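Local structure of lactate racemase apoprotein (Thermoanaerobacterium thermosaccharolyticum, 2YJG) at residues A[299-302]-A[303-306]; A[16-19]-A[20-23]; A[6-10]-A[11-15]; A[374-378]-A[379-383]; A[328-331]-A[332-336]. The protein interconverts the D- and L-isomers of lactate, using a nickel pincer cofactor derived from nicotinic acid mononucleotide once the apoprotein has been matured. One frame throughout, in Å; residues are numbered along the deposited sequence.

Contact 1: A[299-302]-A[303-306]; sequences GMTA and GEAA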
loop_
_atom_site.group_PDB
_atom_site.type_symbol
_atom_site.label_atom_id
_atom_site.label_comp_id
_atom_site.label_asym_id
_atom_site.label_seq_id
_atom_site.Cartn_x
_atom_site.Cartn_y
_atom_site.Cartn_z
ATOM N N GLY A 299 -33.141 -8.901 5.017
ATOM C CA GLY A 299 -34.384 -8.567 4.259
ATOM C C GLY A 299 -35.578 -9.355 4.774
ATOM O O GLY A 299 -36.711 -8.883 4.817
ATOM N N MET A 300 -35.354 -10.613 5.160
ATOM C CA MET A 300 -36.450 -11.387 5.696
ATOM C C MET A 300 -37.062 -10.808 6.970
ATOM O O MET A 300 -38.293 -10.968 7.207
ATOM C CB MET A 300 -36.023 -12.826 6.021
ATOM C CG MET A 300 -35.511 -13.649 4.837
ATOM S SD MET A 300 -35.084 -15.312 5.362
ATOM C CE MET A 300 -34.291 -15.877 3.877
ATOM N N THR A 301 -36.215 -10.175 7.789
ATOM C CA THR A 301 -36.705 -9.512 9.020
ATOM C C THR A 301 -37.640 -8.334 8.696
ATOM O O THR A 301 -38.541 -8.057 9.481
ATOM C CB THR A 301 -35.600 -8.998 10.005
ATOM O OG1 THR A 301 -34.848 -7.910 9.446
ATOM C CG2 THR A 301 -34.691 -10.175 10.533
ATOM N N ALA A 302 -37.405 -7.633 7.570
ATOM C CA ALA A 302 -38.283 -6.528 7.140
ATOM C C ALA A 302 -39.600 -7.198 6.727
ATOM O O ALA A 302 -40.663 -6.709 7.086
ATOM C CB ALA A 302 -37.663 -5.757 5.948
ATOM N N GLY A 303 -39.506 -8.326 6.017
ATOM C CA GLY A 303 -40.663 -9.198 5.769
ATOM C C GLY A 303 -41.472 -9.593 6.997
ATOM O O GLY A 303 -42.732 -9.475 7.039
ATOM N N GLU A 304 -40.762 -10.094 8.013
ATOM C CA GLU A 304 -41.353 -10.584 9.220
ATOM C C GLU A 304 -42.223 -9.509 9.873
ATOM O O GLU A 304 -43.321 -9.800 10.303
ATOM C CB GLU A 304 -40.232 -10.927 10.211
ATOM C CG GLU A 304 -40.654 -11.516 11.561
ATOM C CD GLU A 304 -39.428 -11.675 12.492
ATOM O OE1 GLU A 304 -38.459 -10.934 12.321
ATOM O OE2 GLU A 304 -39.447 -12.515 13.422
ATOM N N ALA A 305 -41.684 -8.305 9.975
ATOM C CA ALA A 305 -42.328 -7.182 10.580
ATOM C C ALA A 305 -43.593 -6.711 9.823
ATOM O O ALA A 305 -44.492 -6.155 10.454
ATOM C CB ALA A 305 -41.338 -6.066 10.736
ATOM N N ALA A 306 -43.684 -6.992 8.525
ATOM C CA ALA A 306 -44.868 -6.642 7.715
ATOM C C ALA A 306 -45.798 -7.771 7.429
ATOM O O ALA A 306 -46.735 -7.591 6.620
ATOM C CB ALA A 306 -44.427 -6.029 6.364
HETATM O O HOH W 1 -38.634 -8.010 12.126
#
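The flat carboxylate of Glu304 turns back toward Thr301, with OE1 lying 4.2 Å from Thr301 CB. A water ties the two together, donating to Thr301 O at 2.6 Å and to Glu304 OE1 at 2.9 Å, and OE1 also makes a salt bridge with Arg365. Glu304 CG stands trans to the backbone N (chi1 -178°) and the rest of the chain is extended, which carries the carboxylate out from the helix, leaning back toward Thr301 O. Thr301 O is shared: besides the water it takes Ala305 N at 3.2 Å, and that donor sits 35° above the plane of the Thr301 carbonyl. The adjacent bond from Glu304 N to Met300 O is short, 2.7 Å, while Gly303 N meets Gly299 O at 3.1 Å with a nearly straight N-H. The last, from Ala306 N to Ala302 O, is weak at 3.4 Å, as the helix ends here. Thr301 OG1 bonds to the carbonyl of Lys298, one turn earlier. This is the last part of helix 293-305, whose earlier residues Gln295 and Lys298 probably bind substrate. Met300 and Thr301 pack on helix 357-369, while Ala302, Ala305 and Ala306 lie against Val423 of strand 422-425.

Contact 2: A[16-19]-A[20-23]; sequences DLPD and ERIQ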
loop_
_atom_site.group_PDB
_atom_site.type_symbol
_atom_site.label_atom_id
_atom_site.label_comp_id
_atom_site.label_asym_id
_atom_site.label_seq_id
_atom_site.Cartn_x
_atom_site.Cartn_y
_atom_site.Cartn_z
ATOM N N ASP A 16 -45.152 -7.735 -12.763
ATOM C CA ASP A 16 -46.455 -7.073 -12.835
ATOM C C ASP A 16 -47.363 -7.646 -11.793
ATOM O O ASP A 16 -47.746 -8.799 -11.914
ATOM C CB ASP A 16 -47.054 -7.325 -14.196
ATOM C CG ASP A 16 -48.168 -6.390 -14.512
ATOM O OD1 ASP A 16 -48.676 -5.752 -13.573
ATOM O OD2 ASP A 16 -48.536 -6.317 -15.713
ATOM N N LEU A 17 -47.703 -6.870 -10.763
ATOM C CA LEU A 17 -48.583 -7.353 -9.694
ATOM C C LEU A 17 -49.858 -6.492 -9.677
ATOM O O LEU A 17 -49.754 -5.273 -9.488
ATOM C CB LEU A 17 -47.900 -7.220 -8.323
ATOM C CG LEU A 17 -48.678 -7.703 -7.122
ATOM C CD1 LEU A 17 -49.167 -9.180 -7.212
ATOM C CD2 LEU A 17 -47.735 -7.438 -5.901
ATOM N N PRO A 18 -51.023 -7.109 -9.844
ATOM C CA PRO A 18 -52.219 -6.291 -9.953
ATOM C C PRO A 18 -52.501 -5.427 -8.730
ATOM O O PRO A 18 -52.473 -5.926 -7.573
ATOM C CB PRO A 18 -53.339 -7.305 -10.139
ATOM C CG PRO A 18 -52.699 -8.681 -10.165
ATOM C CD PRO A 18 -51.254 -8.487 -10.313
ATOM N N ASP A 19 -52.807 -4.146 -8.982
ATOM C CA ASP A 19 -52.975 -3.186 -7.896
ATOM C C ASP A 19 -53.965 -3.649 -6.821
ATOM O O ASP A 19 -53.778 -3.382 -5.631
ATOM C CB ASP A 19 -53.461 -1.820 -8.454
ATOM C CG ASP A 19 -52.468 -1.143 -9.407
ATOM O OD1 ASP A 19 -51.212 -1.307 -9.337
ATOM O OD2 ASP A 19 -52.960 -0.339 -10.232
ATOM N N GLU A 20 -55.016 -4.366 -7.216
ATOM C CA GLU A 20 -56.052 -4.804 -6.266
ATOM C C GLU A 20 -55.528 -5.786 -5.195
ATOM O O GLU A 20 -56.100 -5.888 -4.101
ATOM C CB GLU A 20 -57.270 -5.428 -6.977
ATOM C CG GLU A 20 -56.990 -6.635 -7.880
ATOM C CD GLU A 20 -58.075 -7.749 -7.838
ATOM O OE1 GLU A 20 -58.978 -7.760 -6.973
ATOM O OE2 GLU A 20 -58.017 -8.672 -8.671
ATOM N N ARG A 21 -54.441 -6.468 -5.532
ATOM C CA ARG A 21 -53.697 -7.360 -4.626
ATOM C C ARG A 21 -52.719 -6.675 -3.652
ATOM O O ARG A 21 -52.180 -7.367 -2.790
ATOM C CB ARG A 21 -52.913 -8.416 -5.430
ATOM C CG ARG A 21 -53.782 -9.372 -6.311
ATOM C CD ARG A 21 -54.751 -10.237 -5.504
ATOM N NE ARG A 21 -54.107 -11.014 -4.452
ATOM C CZ ARG A 21 -53.381 -12.108 -4.654
ATOM N NH1 ARG A 21 -53.193 -12.581 -5.891
ATOM N NH2 ARG A 21 -52.821 -12.724 -3.612
ATOM N N ILE A 22 -52.527 -5.337 -3.743
ATOM C CA ILE A 22 -51.476 -4.637 -3.018
ATOM C C ILE A 22 -52.009 -3.916 -1.816
ATOM O O ILE A 22 -52.899 -3.055 -1.930
ATOM C CB ILE A 22 -50.730 -3.643 -3.921
ATOM C CG1 ILE A 22 -50.055 -4.387 -5.073
ATOM C CG2 ILE A 22 -49.655 -2.823 -3.117
ATOM C CD1 ILE A 22 -49.426 -3.484 -6.110
ATOM N N GLN A 23 -51.466 -4.240 -0.656
ATOM C CA GLN A 23 -51.760 -3.503 0.519
ATOM C C GLN A 23 -51.084 -2.166 0.337
ATOM O O GLN A 23 -51.739 -1.110 0.115
ATOM C CB GLN A 23 -51.318 -4.258 1.788
ATOM C CG GLN A 23 -51.792 -3.634 3.077
ATOM C CD GLN A 23 -53.264 -3.750 3.309
ATOM O OE1 GLN A 23 -53.804 -4.848 3.411
ATOM N NE2 GLN A 23 -53.954 -2.589 3.384
#
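Leu17 and Ile22 meet through their aliphatic branches: Leu17 CD2 comes to 3.9 Å from Ile22 CG1, the two side chains crossing at a slant. Ile22 CD1 reaches on, to 3.8 Å from the carbonyl oxygen Leu17 O. Beside this, the Pro18 ring and the start of the Arg21 chain run alongside each other and point the same way, with Pro18 CG 4.1 Å from Arg21 CG. Two backbone bonds bring these groups together. Arg21 N donates to Pro18 O at 2.9 Å and Ile22 N to Asp19 O at 3.0 Å, the latter from well above the carbonyl plane (57° out of it). Further out, bends at chi2 (-63°) and again at chi3 (-54°) carry the Arg21 guanidinium away from the turn to a salt bridge with Glu403 and a bond to the carbonyl of Ser410. Asp19 OD1 takes the backbone N of Ala2, tethering the first ordered residue, and Leu17 rests on Ile412 and Val414. Two successive bonds, each to the carbonyl three places earlier, are the signature of a short 3-10 turn, here the link between strand 11-16 of the N-terminal hairpin and strand 22-25, an outer strand of the parallel sheet.

Contact 3: A[6-10]-A[11-15]; sequences IPYGK and SKLAF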
loop_
_atom_site.group_PDB
_atom_site.type_symbol
_atom_site.label_atom_id
_atom_site.label_comp_id
_atom_site.label_asym_id
_atom_site.label_seq_id
_atom_site.Cartn_x
_atom_site.Cartn_y
_atom_site.Cartn_z
ATOM N N ILE A 6 -37.743 -5.021 -8.475
ATOM C CA ILE A 6 -37.163 -5.680 -7.265
ATOM C C ILE A 6 -35.682 -5.998 -7.540
ATOM O O ILE A 6 -35.378 -6.746 -8.472
ATOM C CB ILE A 6 -37.943 -6.972 -7.011
ATOM C CG1 ILE A 6 -39.437 -6.620 -6.794
ATOM C CG2 ILE A 6 -37.423 -7.811 -5.865
ATOM C CD1 ILE A 6 -39.744 -5.920 -5.537
ATOM N N PRO A 7 -34.776 -5.388 -6.800
ATOM C CA PRO A 7 -33.335 -5.526 -6.878
ATOM C C PRO A 7 -32.979 -6.979 -6.699
ATOM O O PRO A 7 -33.574 -7.655 -5.875
ATOM C CB PRO A 7 -32.854 -4.726 -5.699
ATOM C CG PRO A 7 -33.963 -3.864 -5.344
ATOM C CD PRO A 7 -35.178 -4.349 -5.851
ATOM N N TYR A 8 -32.054 -7.467 -7.505
ATOM C CA TYR A 8 -31.754 -8.910 -7.578
ATOM C C TYR A 8 -30.461 -9.058 -8.342
ATOM O O TYR A 8 -30.397 -8.747 -9.550
ATOM C CB TYR A 8 -32.875 -9.672 -8.305
ATOM C CG TYR A 8 -32.666 -11.177 -8.365
ATOM C CD1 TYR A 8 -31.938 -11.779 -9.392
ATOM C CD2 TYR A 8 -33.149 -11.998 -7.358
ATOM C CE1 TYR A 8 -31.685 -13.169 -9.383
ATOM C CE2 TYR A 8 -32.930 -13.393 -7.371
ATOM C CZ TYR A 8 -32.242 -13.974 -8.407
ATOM O OH TYR A 8 -32.036 -15.358 -8.418
ATOM N N GLY A 9 -29.423 -9.493 -7.639
ATOM C CA GLY A 9 -28.162 -9.698 -8.231
ATOM C C GLY A 9 -27.717 -8.408 -8.871
ATOM O O GLY A 9 -27.785 -7.363 -8.230
ATOM N N LYS A 10 -27.217 -8.507 -10.096
ATOM C CA LYS A 10 -26.754 -7.358 -10.812
ATOM C C LYS A 10 -27.807 -6.717 -11.714
ATOM O O LYS A 10 -27.494 -5.830 -12.511
ATOM C CB LYS A 10 -25.477 -7.711 -11.589
ATOM C CG LYS A 10 -24.272 -7.856 -10.691
ATOM C CD LYS A 10 -22.964 -7.685 -11.441
ATOM C CE LYS A 10 -21.715 -7.900 -10.494
ATOM N NZ LYS A 10 -20.487 -8.429 -11.228
ATOM N N SER A 11 -29.058 -7.088 -11.500
ATOM C CA SER A 11 -30.176 -6.617 -12.271
ATOM C C SER A 11 -31.321 -6.233 -11.348
ATOM O O SER A 11 -31.170 -6.090 -10.104
ATOM C CB SER A 11 -30.644 -7.755 -13.141
ATOM O OG SER A 11 -29.922 -7.786 -14.340
ATOM N N LYS A 12 -32.491 -6.108 -11.951
ATOM C CA LYS A 12 -33.703 -6.065 -11.188
ATOM C C LYS A 12 -34.624 -7.094 -11.780
ATOM O O LYS A 12 -34.501 -7.435 -12.982
ATOM C CB LYS A 12 -34.319 -4.660 -11.205
ATOM C CG LYS A 12 -33.333 -3.547 -10.866
ATOM C CD LYS A 12 -33.877 -2.533 -9.824
ATOM C CE LYS A 12 -32.780 -1.984 -8.869
ATOM N NZ LYS A 12 -32.035 -0.794 -9.406
ATOM N N LEU A 13 -35.520 -7.614 -10.972
ATOM C CA LEU A 13 -36.629 -8.370 -11.514
ATOM C C LEU A 13 -37.796 -7.430 -11.730
ATOM O O LEU A 13 -38.043 -6.569 -10.891
ATOM C CB LEU A 13 -37.016 -9.537 -10.619
ATOM C CG LEU A 13 -35.822 -10.376 -10.154
ATOM C CD1 LEU A 13 -36.267 -11.409 -9.186
ATOM C CD2 LEU A 13 -35.086 -11.001 -11.351
ATOM N N ALA A 14 -38.484 -7.617 -12.870
ATOM C CA ALA A 14 -39.729 -6.923 -13.228
ATOM C C ALA A 14 -40.887 -7.855 -13.016
ATOM O O ALA A 14 -40.927 -9.034 -13.481
ATOM C CB ALA A 14 -39.698 -6.406 -14.694
ATOM N N PHE A 15 -41.828 -7.349 -12.233
ATOM C CA PHE A 15 -42.959 -8.128 -11.863
ATOM C C PHE A 15 -44.182 -7.264 -11.995
ATOM O O PHE A 15 -44.241 -6.213 -11.378
ATOM C CB PHE A 15 -42.804 -8.556 -10.421
ATOM C CG PHE A 15 -43.790 -9.576 -9.990
ATOM C CD1 PHE A 15 -44.093 -10.666 -10.813
ATOM C CD2 PHE A 15 -44.403 -9.478 -8.746
ATOM C CE1 PHE A 15 -45.004 -11.632 -10.420
ATOM C CE2 PHE A 15 -45.301 -10.447 -8.335
ATOM C CZ PHE A 15 -45.600 -11.528 -9.174
HETATM O O HOH W 2 -29.541 -5.122 -8.596
#
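Ile6 O is approached by two donors from the partner strand: Leu13 N makes a 2.7 Å hydrogen bond to it, and Lys12 CA lies 3.3 Å away in a CA-H...O contact. Ile6 N returns the bond to Leu13 O at 2.9 Å, nearly straight and in the carbonyl plane, so the pair is doubly linked. Tyr8 and Ser11 form the next hydrogen-bonded pair and close a type II' turn over Gly9 and Lys10, the two-residue loop of the hairpin, with Gly9 at positive phi (57°). On the Tyr8 side Leu13 CG is pressed to 3.5 Å from Tyr8 CB, and both Leu13 methyls follow the ring, CD1 lying 3.7 Å from Tyr8 CD2. The other face is lighter: Lys12 bends back until its CE stands 4.2 Å from Pro7 CG. The hairpin packs against the parallel sheet, much of it at the C-terminal ends of the strands, with Ile6, Tyr8 and Leu13 all against Ala316 of strand 311-316, Pro7 on Ser283 of strand 279-283, and Leu13 and Phe15 meeting Leu395 of helix 395-405.

Contact 4: A[374-378]-A[379-383]; sequences MVTDS and KNYEY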
loop_
_atom_site.group_PDB
_atom_site.type_symbol
_atom_site.label_atom_id
_atom_site.label_comp_id
_atom_site.label_asym_id
_atom_site.label_seq_id
_atom_site.Cartn_x
_atom_site.Cartn_y
_atom_site.Cartn_z
ATOM N N MET A 374 -37.926 -18.434 -1.168
ATOM C CA MET A 374 -36.818 -17.692 -1.741
ATOM C C MET A 374 -36.782 -17.839 -3.292
ATOM O O MET A 374 -36.730 -18.933 -3.833
ATOM C CB MET A 374 -35.470 -18.105 -1.142
ATOM C CG MET A 374 -35.279 -17.864 0.340
ATOM S SD MET A 374 -33.567 -18.113 0.856
ATOM C CE MET A 374 -32.843 -16.646 0.302
ATOM N N VAL A 375 -36.815 -16.713 -3.976
ATOM C CA VAL A 375 -36.465 -16.604 -5.395
ATOM C C VAL A 375 -34.980 -16.358 -5.449
ATOM O O VAL A 375 -34.483 -15.317 -5.037
ATOM C CB VAL A 375 -37.281 -15.429 -6.110
ATOM C CG1 VAL A 375 -36.831 -15.159 -7.570
ATOM C CG2 VAL A 375 -38.827 -15.711 -6.033
ATOM N N THR A 376 -34.264 -17.335 -6.028
ATOM C CA THR A 376 -32.847 -17.422 -5.923
ATOM C C THR A 376 -32.308 -18.277 -7.067
ATOM O O THR A 376 -33.056 -18.966 -7.689
ATOM C CB THR A 376 -32.476 -18.014 -4.552
ATOM O OG1 THR A 376 -31.111 -17.775 -4.329
ATOM C CG2 THR A 376 -32.770 -19.500 -4.455
ATOM N N ASP A 377 -31.015 -18.158 -7.315
ATOM C CA ASP A 377 -30.268 -18.938 -8.298
ATOM C C ASP A 377 -30.514 -20.392 -8.067
ATOM O O ASP A 377 -30.525 -20.813 -6.913
ATOM C CB ASP A 377 -28.783 -18.608 -8.118
ATOM C CG ASP A 377 -27.918 -19.092 -9.240
ATOM O OD1 ASP A 377 -27.738 -20.351 -9.382
ATOM O OD2 ASP A 377 -27.364 -18.192 -9.938
ATOM N N SER A 378 -30.665 -21.171 -9.152
ATOM C CA SER A 378 -31.010 -22.590 -9.047
ATOM C C SER A 378 -29.991 -23.414 -8.293
ATOM O O SER A 378 -30.375 -24.457 -7.741
ATOM C CB SER A 378 -31.246 -23.236 -10.418
ATOM O OG SER A 378 -30.037 -23.259 -11.154
ATOM N N LYS A 379 -28.732 -22.944 -8.269
ATOM C CA LYS A 379 -27.608 -23.539 -7.493
ATOM C C LYS A 379 -27.983 -23.676 -6.046
ATOM O O LYS A 379 -27.446 -24.553 -5.316
ATOM C CB LYS A 379 -26.368 -22.612 -7.461
ATOM C CG LYS A 379 -25.564 -22.371 -8.687
ATOM C CD LYS A 379 -24.361 -21.424 -8.414
ATOM C CE LYS A 379 -24.710 -19.953 -8.093
ATOM N NZ LYS A 379 -23.482 -18.985 -8.168
ATOM N N ASN A 380 -28.925 -22.847 -5.587
ATOM C CA ASN A 380 -29.247 -22.790 -4.179
ATOM C C ASN A 380 -30.535 -23.497 -3.756
ATOM O O ASN A 380 -30.890 -23.446 -2.567
ATOM C CB ASN A 380 -29.409 -21.304 -3.739
ATOM C CG ASN A 380 -28.162 -20.496 -3.966
ATOM O OD1 ASN A 380 -27.060 -21.005 -3.726
ATOM N ND2 ASN A 380 -28.309 -19.218 -4.456
ATOM N N TYR A 381 -31.232 -24.166 -4.686
ATOM C CA TYR A 381 -32.524 -24.701 -4.340
ATOM C C TYR A 381 -32.422 -25.725 -3.246
ATOM O O TYR A 381 -33.285 -25.773 -2.365
ATOM C CB TYR A 381 -33.252 -25.291 -5.544
ATOM C CG TYR A 381 -33.660 -24.333 -6.665
ATOM C CD1 TYR A 381 -33.829 -22.937 -6.463
ATOM C CD2 TYR A 381 -33.990 -24.845 -7.937
ATOM C CE1 TYR A 381 -34.225 -22.072 -7.516
ATOM C CE2 TYR A 381 -34.392 -23.996 -8.994
ATOM C CZ TYR A 381 -34.513 -22.598 -8.798
ATOM O OH TYR A 381 -34.951 -21.745 -9.890
ATOM N N GLU A 382 -31.391 -26.566 -3.299
ATOM C CA GLU A 382 -31.286 -27.629 -2.286
ATOM C C GLU A 382 -30.970 -27.035 -0.935
ATOM O O GLU A 382 -31.524 -27.453 0.080
ATOM C CB GLU A 382 -30.253 -28.661 -2.721
ATOM C CG GLU A 382 -30.695 -29.399 -3.976
ATOM C CD GLU A 382 -32.085 -30.113 -3.874
ATOM O OE1 GLU A 382 -32.460 -30.713 -2.814
ATOM O OE2 GLU A 382 -32.804 -30.088 -4.902
ATOM N N TYR A 383 -30.155 -25.982 -0.915
ATOM C CA TYR A 383 -29.865 -25.318 0.362
ATOM C C TYR A 383 -31.153 -24.758 0.976
ATOM O O TYR A 383 -31.430 -24.859 2.190
ATOM C CB TYR A 383 -28.894 -24.154 0.207
ATOM C CG TYR A 383 -27.494 -24.479 -0.264
ATOM C CD1 TYR A 383 -26.848 -25.635 0.124
ATOM C CD2 TYR A 383 -26.814 -23.577 -1.065
ATOM C CE1 TYR A 383 -25.555 -25.887 -0.284
ATOM C CE2 TYR A 383 -25.529 -23.808 -1.481
ATOM C CZ TYR A 383 -24.905 -24.983 -1.100
ATOM O OH TYR A 383 -23.619 -25.204 -1.523
HETATM O O HOH W 3 -34.453 -19.311 -10.040
HETATM O O HOH W 4 -25.537 -16.368 -9.245
HETATM O O HOH W 5 -30.104 -26.820 -6.068
#
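Ser378 and Tyr381 make the dense part: Ser378 CA sits over the centre of the Tyr381 ring, 3.5 Å from its centroid, in a CH-pi contact, and Ser378 CB touches Tyr381 CE2 at 3.5 Å. Tyr381 N bonds to Ser378 O and Asn380 N to Asp377 O, winding a 3-10 turn ahead of helix 381-386. Asp377 closes an Asx turn just before it, its OD1 taking Lys379 N at 3.0 Å with the anti lone pair; chi1 of -167° swings the carboxylate to that N-H. On the buried side Thr376 OG1 bonds to the carbonyls of Ala317 and Glu318, and Asn380 ND2 to that of Cys319, anchoring this strand-to-helix link to the loop after strand 311-316. The wetter side is looser. Lys379 NZ stays 4.3 Å from Asp377 OD2; a water donates to OD2 and accepts weakly from NZ, and NZ itself donates to the carbonyl of Ala320. Another water links Tyr381 OH to Thr376 O. With an N-H, a water and a lysine nearby, Asp377 probably stays ionised.

Contact 5: A[328-331]-A[332-336]; sequences FYRW and FKESK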
loop_
_atom_site.group_PDB
_atom_site.type_symbol
_atom_site.label_atom_id
_atom_site.label_comp_id
_atom_site.label_asym_id
_atom_site.label_seq_id
_atom_site.Cartn_x
_atom_site.Cartn_y
_atom_site.Cartn_z
ATOM N N PHE A 328 -23.926 -21.677 9.891
ATOM C CA PHE A 328 -25.284 -21.160 9.656
ATOM C C PHE A 328 -26.121 -22.220 9.016
ATOM O O PHE A 328 -27.195 -22.516 9.494
ATOM C CB PHE A 328 -25.166 -19.904 8.764
ATOM C CG PHE A 328 -26.487 -19.404 8.202
ATOM C CD1 PHE A 328 -27.483 -18.918 9.033
ATOM C CD2 PHE A 328 -26.668 -19.309 6.822
ATOM C CE1 PHE A 328 -28.676 -18.405 8.490
ATOM C CE2 PHE A 328 -27.833 -18.804 6.269
ATOM C CZ PHE A 328 -28.853 -18.360 7.093
ATOM N N TYR A 329 -25.615 -22.820 7.925
ATOM C CA TYR A 329 -26.345 -23.822 7.159
ATOM C C TYR A 329 -26.632 -25.110 7.969
ATOM O O TYR A 329 -27.754 -25.654 7.971
ATOM C CB TYR A 329 -25.516 -24.134 5.935
ATOM C CG TYR A 329 -25.972 -25.267 5.081
ATOM C CD1 TYR A 329 -27.252 -25.302 4.542
ATOM C CD2 TYR A 329 -25.086 -26.331 4.768
ATOM C CE1 TYR A 329 -27.656 -26.361 3.719
ATOM C CE2 TYR A 329 -25.484 -27.363 3.926
ATOM C CZ TYR A 329 -26.764 -27.368 3.386
ATOM O OH TYR A 329 -27.155 -28.414 2.571
ATOM N N ARG A 330 -25.594 -25.591 8.622
ATOM C CA ARG A 330 -25.566 -26.842 9.410
ATOM C C ARG A 330 -26.547 -26.808 10.588
ATOM O O ARG A 330 -27.109 -27.798 10.923
ATOM C CB ARG A 330 -24.131 -27.061 9.899
ATOM C CG ARG A 330 -23.710 -28.406 10.543
ATOM C CD ARG A 330 -22.135 -28.412 10.941
ATOM N NE ARG A 330 -21.596 -27.105 11.437
ATOM C CZ ARG A 330 -20.295 -26.762 11.520
ATOM N NH1 ARG A 330 -19.323 -27.625 11.171
ATOM N NH2 ARG A 330 -19.953 -25.529 11.956
ATOM N N TRP A 331 -26.812 -25.651 11.160
ATOM C CA TRP A 331 -27.832 -25.559 12.193
ATOM C C TRP A 331 -29.136 -26.122 11.693
ATOM O O TRP A 331 -29.725 -26.872 12.399
ATOM C CB TRP A 331 -28.040 -24.115 12.685
ATOM C CG TRP A 331 -27.029 -23.658 13.673
ATOM C CD1 TRP A 331 -26.142 -22.642 13.525
ATOM C CD2 TRP A 331 -26.873 -24.130 15.021
ATOM N NE1 TRP A 331 -25.408 -22.499 14.678
ATOM C CE2 TRP A 331 -25.876 -23.374 15.622
ATOM C CE3 TRP A 331 -27.502 -25.140 15.768
ATOM C CZ2 TRP A 331 -25.405 -23.651 16.921
ATOM C CZ3 TRP A 331 -27.048 -25.393 17.081
ATOM C CH2 TRP A 331 -26.088 -24.614 17.645
ATOM N N PHE A 332 -29.520 -25.798 10.446
ATOM C CA PHE A 332 -30.765 -26.244 9.856
ATOM C C PHE A 332 -30.634 -27.655 9.294
ATOM O O PHE A 332 -31.510 -28.510 9.491
ATOM C CB PHE A 332 -31.190 -25.282 8.775
ATOM C CG PHE A 332 -31.524 -23.934 9.335
ATOM C CD1 PHE A 332 -30.515 -23.000 9.546
ATOM C CD2 PHE A 332 -32.774 -23.657 9.754
ATOM C CE1 PHE A 332 -30.770 -21.793 10.107
ATOM C CE2 PHE A 332 -33.062 -22.412 10.365
ATOM C CZ PHE A 332 -32.076 -21.510 10.547
ATOM N N LYS A 333 -29.501 -27.896 8.662
ATOM C CA LYS A 333 -29.308 -29.194 7.984
ATOM C C LYS A 333 -29.361 -30.324 9.003
ATOM O O LYS A 333 -29.926 -31.399 8.696
ATOM C CB LYS A 333 -27.992 -29.205 7.247
ATOM C CG LYS A 333 -27.682 -30.530 6.594
ATOM C CD LYS A 333 -28.090 -30.609 5.166
ATOM C CE LYS A 333 -27.399 -31.868 4.531
ATOM N NZ LYS A 333 -27.467 -31.846 3.055
ATOM N N GLU A 334 -28.829 -30.056 10.196
ATOM C CA GLU A 334 -28.745 -31.019 11.315
ATOM C C GLU A 334 -29.942 -31.010 12.328
ATOM O O GLU A 334 -29.900 -31.718 13.326
ATOM C CB GLU A 334 -27.468 -30.750 12.108
ATOM C CG GLU A 334 -26.152 -30.783 11.275
ATOM C CD GLU A 334 -25.753 -32.195 10.902
ATOM O OE1 GLU A 334 -25.936 -33.092 11.768
ATOM O OE2 GLU A 334 -25.266 -32.429 9.767
ATOM N N SER A 335 -31.010 -30.253 12.072
ATOM C CA SER A 335 -32.097 -30.167 13.035
ATOM C C SER A 335 -33.416 -30.605 12.435
ATOM O O SER A 335 -33.540 -30.758 11.211
ATOM C CB SER A 335 -32.229 -28.718 13.619
ATOM O OG SER A 335 -31.036 -28.339 14.272
ATOM N N LYS A 336 -34.412 -30.773 13.289
ATOM C CA LYS A 336 -35.729 -31.302 12.839
ATOM C C LYS A 336 -36.623 -30.287 12.156
ATOM O O LYS A 336 -37.466 -30.631 11.314
ATOM C CB LYS A 336 -36.512 -31.857 14.023
ATOM C CG LYS A 336 -35.870 -33.067 14.731
ATOM C CD LYS A 336 -36.745 -33.689 15.847
ATOM C CE LYS A 336 -37.005 -32.739 17.032
ATOM N NZ LYS A 336 -37.695 -33.378 18.211
#
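Tyr329 and Lys333 pair one turn apart on helix 326-333, their side chains running alongside each other near its C-terminal end. Lys333 CB lies over one face of the Tyr329 ring and 3.6 Å from the carbonyl oxygen Tyr329 O. A bend at chi2 (95°) lays the chain against the tyrosine, bringing CD to 3.5 Å from Tyr329 OH, and CE follows 4.0 Å from the same OH of Tyr329. At the tip, NZ forms a salt bridge with Asp386, whose OD2 also binds Tyr329 OH; one carboxylate thus holds both polar tips to the C-terminal end of helix 381-386. In the backbone, Lys333 N donates to Tyr329 O at 2.9 Å. On the buried flank the Phe332 ring takes Phe328 O at its edge, in plane, with Phe332 CD1 3.4 Å from that oxygen, while Leu363 of helix 357-369 meets both phenylalanines. On the exposed flank Arg330 and Glu334 touch through their aliphatic parts, CG to CG at 3.5 Å, rather than by charge. The helix stops at Lys333; beyond it Ser335 is tied to the last turn, its OG donating to Trp331 O at 2.7 Å, almost in line with the carbonyl bond at 172°.

Along the chain the order is contact 3, contact 2, contact 1, contact 5 and contact 4. Contact 4 touches three of the others. In contact 3, about 15 Å away between centres, the Tyr8 hydroxyl reaches the backbone of Thr376 and Asp377; Met374 SD meets Met300 CE of contact 1 at 3.8 Å; and Tyr383 packs edge-to-face on Tyr329 of contact 5. Contact 2 lies apart, its centre about 36 Å from that of contact 5, yet leads into strand 22-25 of the same parallel sheet that holds strand 371-375. The N-terminal hairpin is thus built onto the C-terminal domain, so the two ends of the sequence share one core, with helix 293-305 and its likely substrate residues beside it.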